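Local coordinates for protein probable CoA-transferase alpha subunit (Rhodococcus jostii, PDB 6COJ) that probably acts as the alpha subunit of a CoA-transferase-family enzyme and, in this engineered form, binds a spirocyclic CoA thioester, at residues A111-G123 and L134-W148. The protein carries 1 engineered substitution. Numbering follows the deposited sequence.
Sequences AVREMDAGMVKCG and LPIRAGLGSDVRRFW. Engineered in segment 111-123: Ala117 (natural residue Glu).
Trp148 and Phe147, at the end of helix 144-148, pack against strand 111-114, an outermost strand, within this chain, of the parallel alpha/beta sheet of a CoA-transferase-family fold; the site illustrates how an edge strand can be covered by a short helix running roughly antiparallel to it, at 147°. One hydrogen bond crosses the contact: Trp148 NE1 donates to Glu114 O at 3.0 Å, bent to 139°, with the acceptor near the indole plane but the donor standing above the carbonyl plane.

Both aromatic rings receive CH-pi contacts. Glu114 CB sits over the centre of the Phe147 ring, 3.7 Å from its centroid, and with CG anti to the backbone N the extended chain lays the carboxylate against CE2 and CZ, its plane 33° from that of the ring; OE1 is hydrogen-bonded to Tyr86 OH and OE2 to a polar side chain of another protein's chain. Arg113 CB covers one face of Trp148, while Arg113 NE forms a salt bridge with Glu151. Met115 comes to the indole edge, CE against Trp148 CZ2 and SD beside the six-membered ring, a Met-aromatic contact.

Apolar packing continues along the helix that follows, where the engineered Ala117 touches the ligand. Met119 CE meets Val144 CG1 tip to tip at 3.8 Å, Ile136 CD1 touches Cys122 CB, and Cys122 SG rests 3.6 Å from Leu134 CB. At the helix start, Asp116 OD2 caps Gly118 N at 2.7 Å and also lies 3.4 Å from Ala138 CB.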
ATOM      1  N   ALA A 111      -6.679 -12.624  27.104  1.00 20.98           N
ATOM      2  CA  ALA A 111      -6.530 -11.180  27.190  1.00 20.56           C
ATOM      3  C   ALA A 111      -6.650 -10.650  25.773  1.00 20.82           C
ATOM      4  O   ALA A 111      -6.016 -11.186  24.859  1.00 23.49           O
ATOM      5  CB  ALA A 111      -5.158 -10.823  27.759  1.00 21.84           C
ATOM      6  N   VAL A 112      -7.478  -9.635  25.570  1.00 16.43           N
ATOM      7  CA  VAL A 112      -7.729  -9.139  24.218  1.00 15.68           C
ATOM      8  C   VAL A 112      -7.128  -7.757  24.019  1.00 15.85           C
ATOM      9  O   VAL A 112      -7.204  -6.889  24.899  1.00 17.74           O
ATOM     10  CB  VAL A 112      -9.208  -9.189  23.777  1.00 16.26           C
ATOM     11  CG1 VAL A 112      -9.753 -10.622  23.861  1.00 16.95           C
ATOM     12  CG2 VAL A 112     -10.060  -8.236  24.592  1.00 19.51           C
ATOM     13  N   ARG A 113      -6.523  -7.568  22.846  1.00 14.09           N
ATOM     14  CA  ARG A 113      -6.197  -6.240  22.341  1.00 15.90           C
ATOM     15  C   ARG A 113      -7.019  -6.024  21.077  1.00 15.82           C
ATOM     16  O   ARG A 113      -6.492  -5.931  19.957  1.00 16.31           O
ATOM     17  CB  ARG A 113      -4.698  -6.092  22.113  1.00 15.93           C
ATOM     18  CG  ARG A 113      -3.875  -6.232  23.390  1.00 17.25           C
ATOM     19  CD  ARG A 113      -4.180  -5.125  24.419  1.00 17.08           C
ATOM     20  NE  ARG A 113      -3.389  -5.308  25.631  1.00 18.47           N
ATOM     21  CZ  ARG A 113      -3.802  -5.989  26.694  1.00 22.45           C
ATOM     22  NH1 ARG A 113      -5.016  -6.525  26.706  1.00 22.26           N
ATOM     23  NH2 ARG A 113      -3.002  -6.114  27.743  1.00 23.82           N
ATOM     24  N   GLU A 114      -8.332  -5.976  21.276  1.00 16.24           N
ATOM     25  CA  GLU A 114      -9.281  -5.711  20.211  1.00 15.40           C
ATOM     26  C   GLU A 114      -9.027  -4.316  19.655  1.00 15.05           C
ATOM     27  O   GLU A 114      -8.681  -3.387  20.395  1.00 15.84           O
ATOM     28  CB  GLU A 114     -10.688  -5.820  20.811  1.00 16.58           C
ATOM     29  CG  GLU A 114     -11.817  -5.649  19.821  1.00 16.85           C
ATOM     30  CD  GLU A 114     -13.155  -6.030  20.416  1.00 15.99           C
ATOM     31  OE1 GLU A 114     -13.230  -7.083  21.076  1.00 17.04           O
ATOM     32  OE2 GLU A 114     -14.128  -5.270  20.235  1.00 16.54           O
ATOM     33  N   MET A 115      -9.174  -4.170  18.341  1.00 14.38           N
ATOM     34  CA  MET A 115      -8.837  -2.902  17.711  1.00 15.16           C
ATOM     35  C   MET A 115      -9.697  -2.701  16.477  1.00 13.52           C
ATOM     36  O   MET A 115     -10.310  -3.639  15.963  1.00 15.13           O
ATOM     37  CB  MET A 115      -7.350  -2.851  17.345  1.00 15.40           C
ATOM     38  CG  MET A 115      -6.962  -3.795  16.216  1.00 14.13           C
ATOM     39  SD  MET A 115      -5.175  -3.839  15.931  1.00 13.84           S
ATOM     40  CE  MET A 115      -4.738  -5.345  16.813  1.00 15.37           C
ATOM     41  N   ASP A 116      -9.745  -1.458  15.999  1.00 13.25           N
ATOM     42  CA  ASP A 116     -10.423  -1.204  14.734  1.00 14.24           C
ATOM     43  C   ASP A 116      -9.785  -2.040  13.624  1.00 12.93           C
ATOM     44  O   ASP A 116      -8.576  -2.276  13.622  1.00 14.18           O
ATOM     45  CB  ASP A 116     -10.349   0.281  14.382  1.00 16.82           C
ATOM     46  CG  ASP A 116     -10.897   0.569  13.005  1.00 15.82           C
ATOM     47  OD1 ASP A 116     -12.132   0.739  12.873  1.00 17.28           O
ATOM     48  OD2 ASP A 116     -10.093   0.605  12.054  1.00 15.07           O
ATOM     49  N   ALA A 117     -10.607  -2.522  12.688  1.00 13.64           N
ATOM     50  CA  ALA A 117     -10.078  -3.401  11.650  1.00 13.75           C
ATOM     51  C   ALA A 117      -8.940  -2.751  10.863  1.00 13.41           C
ATOM     52  O   ALA A 117      -7.996  -3.431  10.455  1.00 13.75           O
ATOM     53  CB  ALA A 117     -11.200  -3.871  10.725  1.00 14.43           C
ATOM     54  N   GLY A 118      -9.005  -1.434  10.648  1.00 13.22           N
ATOM     55  CA  GLY A 118      -7.929  -0.765   9.929  1.00 13.37           C
ATOM     56  C   GLY A 118      -6.639  -0.692  10.709  1.00 12.56           C
ATOM     57  O   GLY A 118      -5.566  -0.522  10.104  1.00 13.60           O
ATOM     58  N   MET A 119      -6.714  -0.813  12.041  1.00 13.84           N
ATOM     59  CA  MET A 119      -5.510  -0.801  12.858  1.00 14.33           C
ATOM     60  C   MET A 119      -4.687  -2.067  12.675  1.00 14.00           C
ATOM     61  O   MET A 119      -3.465  -2.029  12.846  1.00 14.10           O
ATOM     62  CB  MET A 119      -5.867  -0.595  14.328  1.00 14.64           C
ATOM     63  CG  MET A 119      -6.405   0.799  14.627  1.00 15.57           C
ATOM     64  SD  MET A 119      -7.080   0.943  16.299  1.00 16.64           S
ATOM     65  CE  MET A 119      -5.617   0.687  17.301  1.00 23.85           C
ATOM     66  N   VAL A 120      -5.328  -3.201  12.364  1.00 13.57           N
ATOM     67  CA  VAL A 120      -4.566  -4.414  12.077  1.00 14.64           C
ATOM     68  C   VAL A 120      -3.664  -4.196  10.871  1.00 14.61           C
ATOM     69  O   VAL A 120      -2.453  -4.439  10.926  1.00 14.10           O
ATOM     70  CB  VAL A 120      -5.499  -5.620  11.873  1.00 12.36           C
ATOM     71  CG1 VAL A 120      -4.671  -6.850  11.558  1.00 15.06           C
ATOM     72  CG2 VAL A 120      -6.332  -5.889  13.132  1.00 14.79           C
ATOM     73  N   LYS A 121      -4.245  -3.747   9.759  1.00 14.02           N
ATOM     74  CA  LYS A 121      -3.461  -3.455   8.565  1.00 14.19           C
ATOM     75  C   LYS A 121      -2.329  -2.491   8.890  1.00 13.85           C
ATOM     76  O   LYS A 121      -1.172  -2.705   8.499  1.00 13.56           O
ATOM     77  CB  LYS A 121      -4.385  -2.865   7.498  1.00 14.79           C
ATOM     78  CG  LYS A 121      -3.664  -2.418   6.238  1.00 15.34           C
ATOM     79  CD  LYS A 121      -4.598  -1.627   5.322  1.00 17.51           C
ATOM     80  CE  LYS A 121      -3.838  -1.138   4.094  1.00 27.38           C
ATOM     81  NZ  LYS A 121      -4.703  -0.443   3.110  1.00 32.63           N
ATOM     82  N   CYS A 122      -2.650  -1.433   9.628  1.00 13.53           N
ATOM     83  CA  CYS A 122      -1.656  -0.430   9.979  1.00 13.58           C
ATOM     84  C   CYS A 122      -0.508  -1.038  10.783  1.00 13.65           C
ATOM     85  O   CYS A 122       0.671  -0.798  10.484  1.00 13.27           O
ATOM     86  CB  CYS A 122      -2.362   0.670  10.766  1.00 12.58           C
ATOM     87  SG  CYS A 122      -1.335   2.033  11.291  1.00 15.79           S
ATOM     88  N   GLY A 123      -0.837  -1.826  11.811  1.00 11.86           N
ATOM     89  CA  GLY A 123       0.207  -2.427  12.627  1.00 14.13           C
ATOM     90  C   GLY A 123       1.082  -3.394  11.852  1.00 12.35           C
ATOM     91  O   GLY A 123       2.292  -3.474  12.086  1.00 13.32           O
ATOM     92  N   LEU A 134       2.904   3.462  13.363  1.00 13.83           N
ATOM     93  CA  LEU A 134       2.386   4.349  12.330  1.00 12.41           C
ATOM     94  C   LEU A 134       1.189   5.085  12.912  1.00 14.19           C
ATOM     95  O   LEU A 134       0.427   4.503  13.697  1.00 13.90           O
ATOM     96  CB  LEU A 134       1.943   3.577  11.070  1.00 13.60           C
ATOM     97  CG  LEU A 134       3.058   3.044  10.167  1.00 13.39           C
ATOM     98  CD1 LEU A 134       2.511   2.078   9.123  1.00 14.05           C
ATOM     99  CD2 LEU A 134       3.792   4.218   9.490  1.00 13.67           C
ATOM    100  N   PRO A 135       1.008   6.357  12.576  1.00 12.68           N
ATOM    101  CA  PRO A 135      -0.130   7.110  13.104  1.00 14.22           C
ATOM    102  C   PRO A 135      -1.387   6.736  12.347  1.00 14.65           C
ATOM    103  O   PRO A 135      -1.352   6.420  11.155  1.00 14.87           O
ATOM    104  CB  PRO A 135       0.241   8.563  12.795  1.00 14.60           C
ATOM    105  CG  PRO A 135       1.087   8.446  11.530  1.00 13.99           C
ATOM    106  CD  PRO A 135       1.874   7.182  11.711  1.00 13.25           C
ATOM    107  N   ILE A 136      -2.516   6.804  13.049  1.00 13.57           N
ATOM    108  CA  ILE A 136      -3.803   6.479  12.448  1.00 15.17           C
ATOM    109  C   ILE A 136      -4.886   7.173  13.254  1.00 16.36           C
ATOM    110  O   ILE A 136      -4.739   7.394  14.460  1.00 15.79           O
ATOM    111  CB  ILE A 136      -4.007   4.942  12.364  1.00 13.60           C
ATOM    112  CG1 ILE A 136      -5.251   4.581  11.543  1.00 14.81           C
ATOM    113  CG2 ILE A 136      -4.126   4.329  13.756  1.00 12.89           C
ATOM    114  CD1 ILE A 136      -5.310   3.106  11.079  1.00 15.98           C
ATOM    115  N   ARG A 137      -5.966   7.557  12.574  1.00 14.46           N
ATOM    116  CA  ARG A 137      -7.089   8.191  13.254  1.00 14.70           C
ATOM    117  C   ARG A 137      -7.953   7.157  13.967  1.00 16.75           C
ATOM    118  O   ARG A 137      -8.393   7.386  15.103  1.00 15.49           O
ATOM    119  CB  ARG A 137      -7.926   8.967  12.239  1.00 17.31           C
ATOM    120  CG  ARG A 137      -8.913   9.925  12.857  1.00 22.33           C
ATOM    121  CD  ARG A 137      -9.589  10.806  11.814  1.00 25.34           C
ATOM    122  NE  ARG A 137      -8.742  10.987  10.651  1.00 23.72           N
ATOM    123  CZ  ARG A 137      -8.006  12.067  10.453  1.00 41.62           C
ATOM    124  NH1 ARG A 137      -7.243  12.171   9.364  1.00 30.70           N
ATOM    125  NH2 ARG A 137      -8.018  13.030  11.368  1.00 31.12           N
ATOM    126  N   ALA A 138      -8.197   6.014  13.318  1.00 13.99           N
ATOM    127  CA  ALA A 138      -9.063   4.978  13.876  1.00 12.78           C
ATOM    128  C   ALA A 138      -8.614   4.584  15.275  1.00 13.33           C
ATOM    129  O   ALA A 138      -7.426   4.348  15.519  1.00 15.05           O
ATOM    130  CB  ALA A 138      -9.029   3.745  12.966  1.00 13.48           C
ATOM    131  N   GLY A 139      -9.582   4.498  16.190  1.00 14.18           N
ATOM    132  CA  GLY A 139      -9.293   4.196  17.578  1.00 14.34           C
ATOM    133  C   GLY A 139      -9.583   5.373  18.484  1.00 13.56           C
ATOM    134  O   GLY A 139     -10.065   5.194  19.606  1.00 16.07           O
ATOM    135  N   LEU A 140      -9.297   6.590  18.010  1.00 13.71           N
ATOM    136  CA  LEU A 140      -9.519   7.787  18.815  0.74 14.71           C
ATOM    137  C   LEU A 140     -10.972   7.882  19.245  1.00 16.20           C
ATOM    138  O   LEU A 140     -11.891   7.682  18.443  1.00 16.88           O
ATOM    139  CB  LEU A 140      -9.172   9.037  18.010  0.74 15.93           C
ATOM    140  CG  LEU A 140      -7.714   9.403  17.782  0.74 14.71           C
ATOM    141  CD1 LEU A 140      -7.686  10.589  16.845  0.74 15.25           C
ATOM    142  CD2 LEU A 140      -7.003   9.755  19.091  0.74 18.02           C
ATOM    143  N   GLY A 141     -11.183   8.185  20.520  1.00 15.52           N
ATOM    144  CA  GLY A 141     -12.517   8.383  21.038  1.00 16.42           C
ATOM    145  C   GLY A 141     -13.305   7.125  21.320  1.00 15.96           C
ATOM    146  O   GLY A 141     -14.459   7.231  21.763  1.00 18.44           O
ATOM    147  N   SER A 142     -12.734   5.945  21.067  1.00 15.30           N
ATOM    148  CA  SER A 142     -13.438   4.676  21.201  1.00 15.71           C
ATOM    149  C   SER A 142     -12.861   3.856  22.344  1.00 15.37           C
ATOM    150  O   SER A 142     -11.792   4.141  22.886  1.00 16.07           O
ATOM    151  CB  SER A 142     -13.332   3.839  19.917  1.00 14.70           C
ATOM    152  OG  SER A 142     -12.051   3.248  19.832  1.00 15.70           O
ATOM    153  N   ASP A 143     -13.565   2.777  22.665  1.00 15.92           N
ATOM    154  CA  ASP A 143     -13.086   1.876  23.706  1.00 15.96           C
ATOM    155  C   ASP A 143     -11.913   1.015  23.261  1.00 15.69           C
ATOM    156  O   ASP A 143     -11.391   0.246  24.072  1.00 16.61           O
ATOM    157  CB  ASP A 143     -14.231   1.045  24.288  1.00 17.23           C
ATOM    158  CG  ASP A 143     -14.860   1.703  25.485  1.00 19.53           C
ATOM    159  OD1 ASP A 143     -14.174   2.538  26.119  1.00 22.32           O
ATOM    160  OD2 ASP A 143     -16.027   1.385  25.799  1.00 19.37           O
ATOM    161  N   VAL A 144     -11.443   1.159  22.020  1.00 17.14           N
ATOM    162  CA  VAL A 144     -10.137   0.598  21.697  1.00 15.72           C
ATOM    163  C   VAL A 144      -9.090   1.068  22.707  1.00 16.82           C
ATOM    164  O   VAL A 144      -8.223   0.294  23.130  1.00 16.00           O
ATOM    165  CB  VAL A 144      -9.749   0.930  20.244  1.00 15.09           C
ATOM    166  CG1 VAL A 144      -8.338   0.439  19.955  1.00 17.31           C
ATOM    167  CG2 VAL A 144     -10.742   0.296  19.287  1.00 16.68           C
ATOM    168  N   ARG A 145      -9.181   2.335  23.142  1.00 15.93           N
ATOM    169  CA  ARG A 145      -8.240   2.852  24.136  1.00 16.22           C
ATOM    170  C   ARG A 145      -8.265   2.025  25.414  1.00 17.80           C
ATOM    171  O   ARG A 145      -7.216   1.770  26.015  1.00 21.50           O
ATOM    172  CB  ARG A 145      -8.556   4.313  24.470  1.00 19.58           C
ATOM    173  CG  ARG A 145      -8.530   5.255  23.275  1.00 18.96           C
ATOM    174  CD  ARG A 145      -7.181   5.235  22.560  1.00 19.08           C
ATOM    175  NE  ARG A 145      -6.042   5.536  23.421  1.00 25.55           N
ATOM    176  CZ  ARG A 145      -5.631   6.762  23.725  1.00 26.30           C
ATOM    177  NH1 ARG A 145      -6.273   7.821  23.245  1.00 25.72           N
ATOM    178  NH2 ARG A 145      -4.578   6.939  24.515  1.00 33.09           N
ATOM    179  N   ARG A 146      -9.445   1.639  25.856  1.00 18.33           N
ATOM    180  CA  ARG A 146      -9.587   0.862  27.099  1.00 19.70           C
ATOM    181  C   ARG A 146      -9.188  -0.590  26.958  1.00 19.04           C
ATOM    182  O   ARG A 146      -8.723  -1.155  27.878  1.00 22.07           O
ATOM    183  CB  ARG A 146     -10.990   0.929  27.617  1.00 23.05           C
ATOM    184  CG  ARG A 146     -11.426   2.278  28.054  1.00 50.37           C
ATOM    185  CD  ARG A 146     -12.273   2.216  29.311  1.00 60.88           C
ATOM    186  NE  ARG A 146     -13.526   1.444  29.328  1.00 57.40           N
ATOM    187  CZ  ARG A 146     -13.703   0.348  30.072  1.00 72.99           C
ATOM    188  NH1 ARG A 146     -14.877  -0.237  30.101  1.00 69.63           N
ATOM    189  NH2 ARG A 146     -12.696  -0.199  30.774  1.00 83.09           N
ATOM    190  N   PHE A 147      -9.419  -1.184  25.796  1.00 17.83           N
ATOM    191  CA  PHE A 147      -8.924  -2.539  25.569  1.00 17.84           C
ATOM    192  C   PHE A 147      -7.411  -2.609  25.757  1.00 19.05           C
ATOM    193  O   PHE A 147      -6.886  -3.606  26.267  1.00 20.86           O
ATOM    194  CB  PHE A 147      -9.269  -3.008  24.153  1.00 17.41           C
ATOM    195  CG  PHE A 147     -10.660  -3.553  23.993  1.00 17.26           C
ATOM    196  CD1 PHE A 147     -11.058  -4.708  24.660  1.00 18.11           C
ATOM    197  CD2 PHE A 147     -11.558  -2.946  23.127  1.00 17.49           C
ATOM    198  CE1 PHE A 147     -12.331  -5.211  24.492  1.00 19.11           C
ATOM    199  CE2 PHE A 147     -12.830  -3.445  22.947  1.00 18.72           C
ATOM    200  CZ  PHE A 147     -13.225  -4.591  23.632  1.00 19.51           C
ATOM    201  N   TRP A 148      -6.693  -1.565  25.339  1.00 18.17           N
ATOM    202  CA  TRP A 148      -5.236  -1.589  25.317  1.00 17.58           C
ATOM    203  C   TRP A 148      -4.589  -0.894  26.499  1.00 19.97           C
ATOM    204  O   TRP A 148      -3.445  -1.220  26.834  1.00 21.88           O
ATOM    205  CB  TRP A 148      -4.718  -0.887  24.069  1.00 17.44           C
ATOM    206  CG  TRP A 148      -4.930  -1.593  22.785  1.00 15.89           C
ATOM    207  CD1 TRP A 148      -6.126  -1.884  22.190  1.00 16.34           C
ATOM    208  CD2 TRP A 148      -3.908  -2.054  21.891  1.00 15.19           C
ATOM    209  NE1 TRP A 148      -5.906  -2.509  20.983  1.00 15.66           N
ATOM    210  CE2 TRP A 148      -4.554  -2.625  20.781  1.00 14.53           C
ATOM    211  CE3 TRP A 148      -2.507  -2.054  21.934  1.00 15.93           C
ATOM    212  CZ2 TRP A 148      -3.848  -3.174  19.712  1.00 14.71           C
ATOM    213  CZ3 TRP A 148      -1.808  -2.616  20.881  1.00 15.70           C
ATOM    214  CH2 TRP A 148      -2.482  -3.163  19.782  1.00 15.53           C
TER